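Long-range contact in 49 protein (Murid herpesvirus 4, PDB 6A4V), which interacts with the host poly(ADP-ribose) polymerase 1 and facilitates virus replication, probably through that interaction: residues B[65-76]-B[246-257]. Residues are numbered along the deposited sequence; the frame is centred on the assembly and turned at random.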
loop_
_atom_site.group_PDB
_atom_site.type_symbol
_atom_site.label_atom_id
_atom_site.label_comp_id
_atom_site.label_asym_id
_atom_site.label_seq_id
_atom_site.Cartn_x
_atom_site.Cartn_y
_atom_site.Cartn_z
ATOM N N CYS B 65 20.485 -4.654 -14.911
ATOM C CA CYS B 65 19.123 -4.740 -15.470
ATOM C C CYS B 65 18.150 -5.086 -14.337
ATOM O O CYS B 65 17.065 -4.489 -14.193
ATOM C CB CYS B 65 19.111 -5.704 -16.644
ATOM S SG CYS B 65 17.582 -5.575 -17.613
ATOM N N LEU B 66 18.589 -5.970 -13.438
ATOM C CA LEU B 66 17.740 -6.453 -12.434
ATOM C C LEU B 66 17.444 -5.372 -11.396
ATOM O O LEU B 66 16.277 -5.206 -11.046
ATOM C CB LEU B 66 18.369 -7.667 -11.781
ATOM C CG LEU B 66 18.209 -8.907 -12.631
ATOM C CD1 LEU B 66 18.991 -10.033 -11.985
ATOM C CD2 LEU B 66 16.730 -9.253 -12.755
ATOM N N CYS B 67 18.478 -4.652 -10.940
ATOM C CA CYS B 67 18.245 -3.498 -10.061
ATOM C C CYS B 67 17.200 -2.608 -10.758
ATOM O O CYS B 67 16.244 -2.233 -10.181
ATOM C CB CYS B 67 19.558 -2.765 -9.778
ATOM S SG CYS B 67 20.826 -3.798 -8.975
ATOM N N LYS B 68 17.390 -2.342 -12.054
ATOM C CA LYS B 68 16.614 -1.358 -12.749
ATOM C C LYS B 68 15.157 -1.801 -12.702
ATOM O O LYS B 68 14.270 -0.969 -12.442
ATOM C CB LYS B 68 17.068 -1.186 -14.203
ATOM C CG LYS B 68 18.479 -0.652 -14.400
ATOM C CD LYS B 68 18.665 0.461 -15.478
ATOM C CE LYS B 68 19.982 0.347 -16.241
ATOM N NZ LYS B 68 19.776 0.337 -17.717
ATOM N N LEU B 69 14.967 -3.116 -12.832
ATOM C CA LEU B 69 13.720 -3.755 -12.849
ATOM C C LEU B 69 13.066 -3.705 -11.484
ATOM O O LEU B 69 11.849 -3.679 -11.437
ATOM C CB LEU B 69 13.870 -5.211 -13.290
ATOM C CG LEU B 69 14.004 -5.375 -14.808
ATOM C CD1 LEU B 69 14.410 -6.791 -15.163
ATOM C CD2 LEU B 69 12.735 -4.938 -15.519
ATOM N N GLN B 70 13.865 -3.840 -10.427
ATOM C CA GLN B 70 13.354 -3.817 -9.060
ATOM C C GLN B 70 12.835 -2.426 -8.746
ATOM O O GLN B 70 11.647 -2.285 -8.337
ATOM C CB GLN B 70 14.443 -4.230 -8.084
ATOM C CG GLN B 70 14.608 -5.732 -8.079
ATOM C CD GLN B 70 15.720 -6.188 -7.172
ATOM O OE1 GLN B 70 16.816 -5.619 -7.157
ATOM N NE2 GLN B 70 15.442 -7.239 -6.414
ATOM N N VAL B 71 13.605 -1.411 -9.171
ATOM C CA VAL B 71 13.163 -0.055 -9.056
ATOM C C VAL B 71 11.868 0.135 -9.829
ATOM O O VAL B 71 10.998 0.852 -9.327
ATOM C CB VAL B 71 14.170 0.953 -9.616
ATOM C CG1 VAL B 71 13.518 2.300 -9.812
ATOM C CG2 VAL B 71 15.385 1.039 -8.701
ATOM N N LEU B 72 11.789 -0.416 -11.060
ATOM C CA LEU B 72 10.591 -0.158 -11.833
ATOM C C LEU B 72 9.411 -0.923 -11.272
ATOM O O LEU B 72 8.277 -0.462 -11.392
ATOM C CB LEU B 72 10.791 -0.498 -13.295
ATOM C CG LEU B 72 11.611 0.508 -14.063
ATOM C CD1 LEU B 72 11.924 -0.046 -15.412
ATOM C CD2 LEU B 72 10.881 1.818 -14.191
ATOM N N CYS B 73 9.655 -2.116 -10.700
ATOM C CA CYS B 73 8.534 -2.861 -10.091
ATOM C C CYS B 73 7.873 -2.122 -8.902
ATOM O O CYS B 73 6.585 -2.078 -8.723
ATOM C CB CYS B 73 9.068 -4.178 -9.554
ATOM S SG CYS B 73 7.686 -5.287 -9.352
ATOM N N LYS B 74 8.698 -1.605 -7.984
ATOM C CA LYS B 74 8.169 -0.817 -6.868
ATOM C C LYS B 74 7.370 0.345 -7.448
ATOM O O LYS B 74 6.166 0.553 -7.115
ATOM C CB LYS B 74 9.311 -0.348 -5.993
ATOM C CG LYS B 74 9.767 -1.439 -5.025
ATOM C CD LYS B 74 11.278 -1.594 -4.935
ATOM C CE LYS B 74 11.693 -2.816 -4.131
ATOM N NZ LYS B 74 13.060 -3.284 -4.469
ATOM N N ILE B 75 8.021 1.075 -8.343
ATOM C CA ILE B 75 7.431 2.316 -8.803
ATOM C C ILE B 75 6.086 2.015 -9.427
ATOM O O ILE B 75 5.091 2.584 -9.054
ATOM C CB ILE B 75 8.325 3.093 -9.765
ATOM C CG1 ILE B 75 9.461 3.735 -8.985
ATOM C CG2 ILE B 75 7.460 4.130 -10.504
ATOM C CD1 ILE B 75 10.521 4.402 -9.872
ATOM N N CYS B 76 6.033 1.055 -10.331
ATOM C CA CYS B 76 4.710 0.735 -10.990
ATOM C C CYS B 76 3.622 0.322 -9.983
ATOM O O CYS B 76 2.449 0.680 -10.107
ATOM C CB CYS B 76 4.922 -0.378 -12.017
ATOM S SG CYS B 76 5.845 0.162 -13.473
ATOM N N PHE B 246 5.826 4.193 -17.297
ATOM C CA PHE B 246 6.695 3.388 -16.433
ATOM C C PHE B 246 6.421 1.881 -16.628
ATOM O O PHE B 246 7.364 1.012 -16.528
ATOM C CB PHE B 246 6.543 3.887 -15.011
ATOM C CG PHE B 246 7.385 5.081 -14.670
ATOM C CD1 PHE B 246 8.756 4.948 -14.559
ATOM C CD2 PHE B 246 6.790 6.280 -14.328
ATOM C CE1 PHE B 246 9.535 6.031 -14.221
ATOM C CE2 PHE B 246 7.564 7.363 -13.972
ATOM C CZ PHE B 246 8.936 7.236 -13.907
ATOM N N ASN B 247 5.167 1.554 -16.978
ATOM C CA ASN B 247 4.783 0.164 -17.305
ATOM C C ASN B 247 5.527 -0.295 -18.573
ATOM O O ASN B 247 6.066 -1.393 -18.636
ATOM C CB ASN B 247 3.252 -0.076 -17.313
ATOM C CG ASN B 247 2.670 -0.303 -15.922
ATOM O OD1 ASN B 247 2.756 -1.380 -15.360
ATOM N ND2 ASN B 247 2.182 0.746 -15.295
ATOM N N ALA B 248 5.488 0.483 -19.640
ATOM C CA ALA B 248 6.354 0.266 -20.886
ATOM C C ALA B 248 7.822 0.052 -20.509
ATOM O O ALA B 248 8.514 -0.968 -20.774
ATOM C CB ALA B 248 6.215 1.511 -21.682
ATOM N N LEU B 249 8.290 0.991 -19.721
ATOM C CA LEU B 249 9.660 1.048 -19.431
ATOM C C LEU B 249 9.995 -0.222 -18.671
ATOM O O LEU B 249 11.012 -0.744 -18.907
ATOM C CB LEU B 249 9.929 2.346 -18.682
ATOM C CG LEU B 249 11.359 2.884 -18.634
ATOM C CD1 LEU B 249 11.974 3.028 -20.015
ATOM C CD2 LEU B 249 11.384 4.231 -17.888
ATOM N N PHE B 250 9.076 -0.756 -17.841
ATOM C CA PHE B 250 9.339 -2.001 -17.067
ATOM C C PHE B 250 9.221 -3.209 -18.002
ATOM O O PHE B 250 10.054 -4.156 -18.001
ATOM C CB PHE B 250 8.416 -2.004 -15.851
ATOM C CG PHE B 250 8.380 -3.261 -15.033
ATOM C CD1 PHE B 250 9.528 -3.753 -14.457
ATOM C CD2 PHE B 250 7.169 -3.887 -14.744
ATOM C CE1 PHE B 250 9.517 -4.950 -13.771
ATOM C CE2 PHE B 250 7.133 -5.025 -13.948
ATOM C CZ PHE B 250 8.327 -5.583 -13.503
ATOM N N LYS B 251 8.118 -3.280 -18.729
ATOM C CA LYS B 251 7.968 -4.459 -19.653
ATOM C C LYS B 251 9.152 -4.611 -20.642
ATOM O O LYS B 251 9.576 -5.677 -20.980
ATOM C CB LYS B 251 6.706 -4.245 -20.480
ATOM C CG LYS B 251 6.304 -5.403 -21.371
ATOM C CD LYS B 251 5.676 -4.919 -22.679
ATOM C CE LYS B 251 4.642 -3.823 -22.531
ATOM N NZ LYS B 251 4.051 -3.533 -23.864
ATOM N N ASN B 252 9.592 -3.496 -21.239
ATOM C CA ASN B 252 10.658 -3.497 -22.221
ATOM C C ASN B 252 12.019 -3.812 -21.571
ATOM O O ASN B 252 12.930 -4.436 -22.240
ATOM C CB ASN B 252 10.650 -2.194 -23.018
ATOM C CG ASN B 252 9.451 -2.103 -23.923
ATOM O OD1 ASN B 252 9.205 -3.033 -24.715
ATOM N ND2 ASN B 252 8.758 -0.956 -23.905
ATOM N N HIS B 253 12.214 -3.462 -20.307
ATOM C CA HIS B 253 13.506 -3.801 -19.718
ATOM C C HIS B 253 13.473 -5.256 -19.337
ATOM O O HIS B 253 14.536 -5.849 -19.334
ATOM C CB HIS B 253 13.936 -2.973 -18.530
ATOM C CG HIS B 253 14.599 -1.684 -18.855
ATOM N ND1 HIS B 253 15.950 -1.605 -19.164
ATOM C CD2 HIS B 253 14.121 -0.415 -18.800
ATOM C CE1 HIS B 253 16.253 -0.329 -19.320
ATOM N NE2 HIS B 253 15.137 0.425 -19.140
ATOM N N VAL B 254 12.283 -5.839 -19.067
ATOM C CA VAL B 254 12.263 -7.308 -18.940
ATOM C C VAL B 254 12.732 -7.936 -20.272
ATOM O O VAL B 254 13.531 -8.883 -20.285
ATOM C CB VAL B 254 10.891 -7.811 -18.410
ATOM C CG1 VAL B 254 10.780 -9.332 -18.464
ATOM C CG2 VAL B 254 10.699 -7.368 -16.934
ATOM N N LYS B 255 12.287 -7.400 -21.426
ATOM C CA LYS B 255 12.740 -8.032 -22.706
ATOM C C LYS B 255 14.249 -7.876 -22.919
ATOM O O LYS B 255 14.840 -8.815 -23.361
ATOM C CB LYS B 255 11.926 -7.548 -23.893
ATOM C CG LYS B 255 10.701 -8.447 -24.069
ATOM C CD LYS B 255 9.513 -7.720 -24.530
ATOM C CE LYS B 255 8.220 -8.482 -24.338
ATOM N NZ LYS B 255 7.079 -7.530 -24.419
ATOM N N GLU B 256 14.808 -6.714 -22.543
ATOM C CA GLU B 256 16.169 -6.469 -22.573
ATOM C C GLU B 256 16.888 -7.514 -21.724
ATOM O O GLU B 256 17.848 -8.081 -22.193
ATOM C CB GLU B 256 16.509 -5.072 -22.056
ATOM C CG GLU B 256 17.987 -4.901 -21.836
ATOM C CD GLU B 256 18.520 -3.566 -21.360
ATOM O OE1 GLU B 256 19.615 -3.246 -21.802
ATOM O OE2 GLU B 256 17.899 -2.892 -20.502
ATOM N N LEU B 257 16.463 -7.701 -20.460
ATOM C CA LEU B 257 17.118 -8.653 -19.592
ATOM C C LEU B 257 17.134 -10.039 -20.246
ATOM O O LEU B 257 18.100 -10.745 -20.078
ATOM C CB LEU B 257 16.394 -8.734 -18.248
ATOM C CG LEU B 257 16.845 -9.886 -17.330
ATOM C CD1 LEU B 257 18.055 -9.484 -16.526
ATOM C CD2 LEU B 257 15.760 -10.300 -16.384
HETATM O O HOH W 1 20.052 -2.399 -18.512
#
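Phe-250 presents one face of its ring to the backbone N of Cys-73, while the sulfurs of Cys-73 and Cys-76 approach the ring obliquely as sulfur-aromatic contacts, Cys-73 SG 5.0 Å from the ring centroid. Phe-246 receives Ile-75 CG2 over one face, offset toward the rim, and Leu-72 CD2 at its edge, 3.8 Å from Phe-246 CD1. The imidazole of His-253 is met obliquely by Lys-68 NZ and Leu-72 CD1.

Segments 65-76 and 246-257, parts of helices 61-85 and 238-262, run roughly antiparallel, their axes 150° apart and 9.5 Å at closest approach, and interlock as knobs into holes. With CG anti to the backbone N (chi1 172°), Phe-250 swings its ring among Leu-69, Leu-72, Cys-73 and Cys-76. In return, Leu-72 sits among Phe-246, Leu-249, Phe-250 and His-253. Leu-69 enters the next hole, where its CD2 presses tightly on Val-254 CG2 at 3.5 Å, and its CD1 reaches Leu-257 CD2. Cys-65 SG lies 3.4 Å from Leu-257 CB. Leu-286 of helix 274-289 also packs on Phe-250 and Val-254, and helix 44-57 touches Phe-246, placing the pair within a helical bundle.

Polar links gather at one margin. His-253 ND1 donates to Glu-256 OE2 at 2.7 Å, with the acceptor 20° out of the imidazole plane, and a water that accepts from Lys-68 NZ (2.9 Å) donates to the same OE2. No direct hydrogen bond joins the segments: cohesion rests on apolar and sulfur-aromatic packing, while the nearby carboxylate of Glu-256 would probably stabilise the protonated form of Lys-68, and the water between them adds a polar tie between the helices.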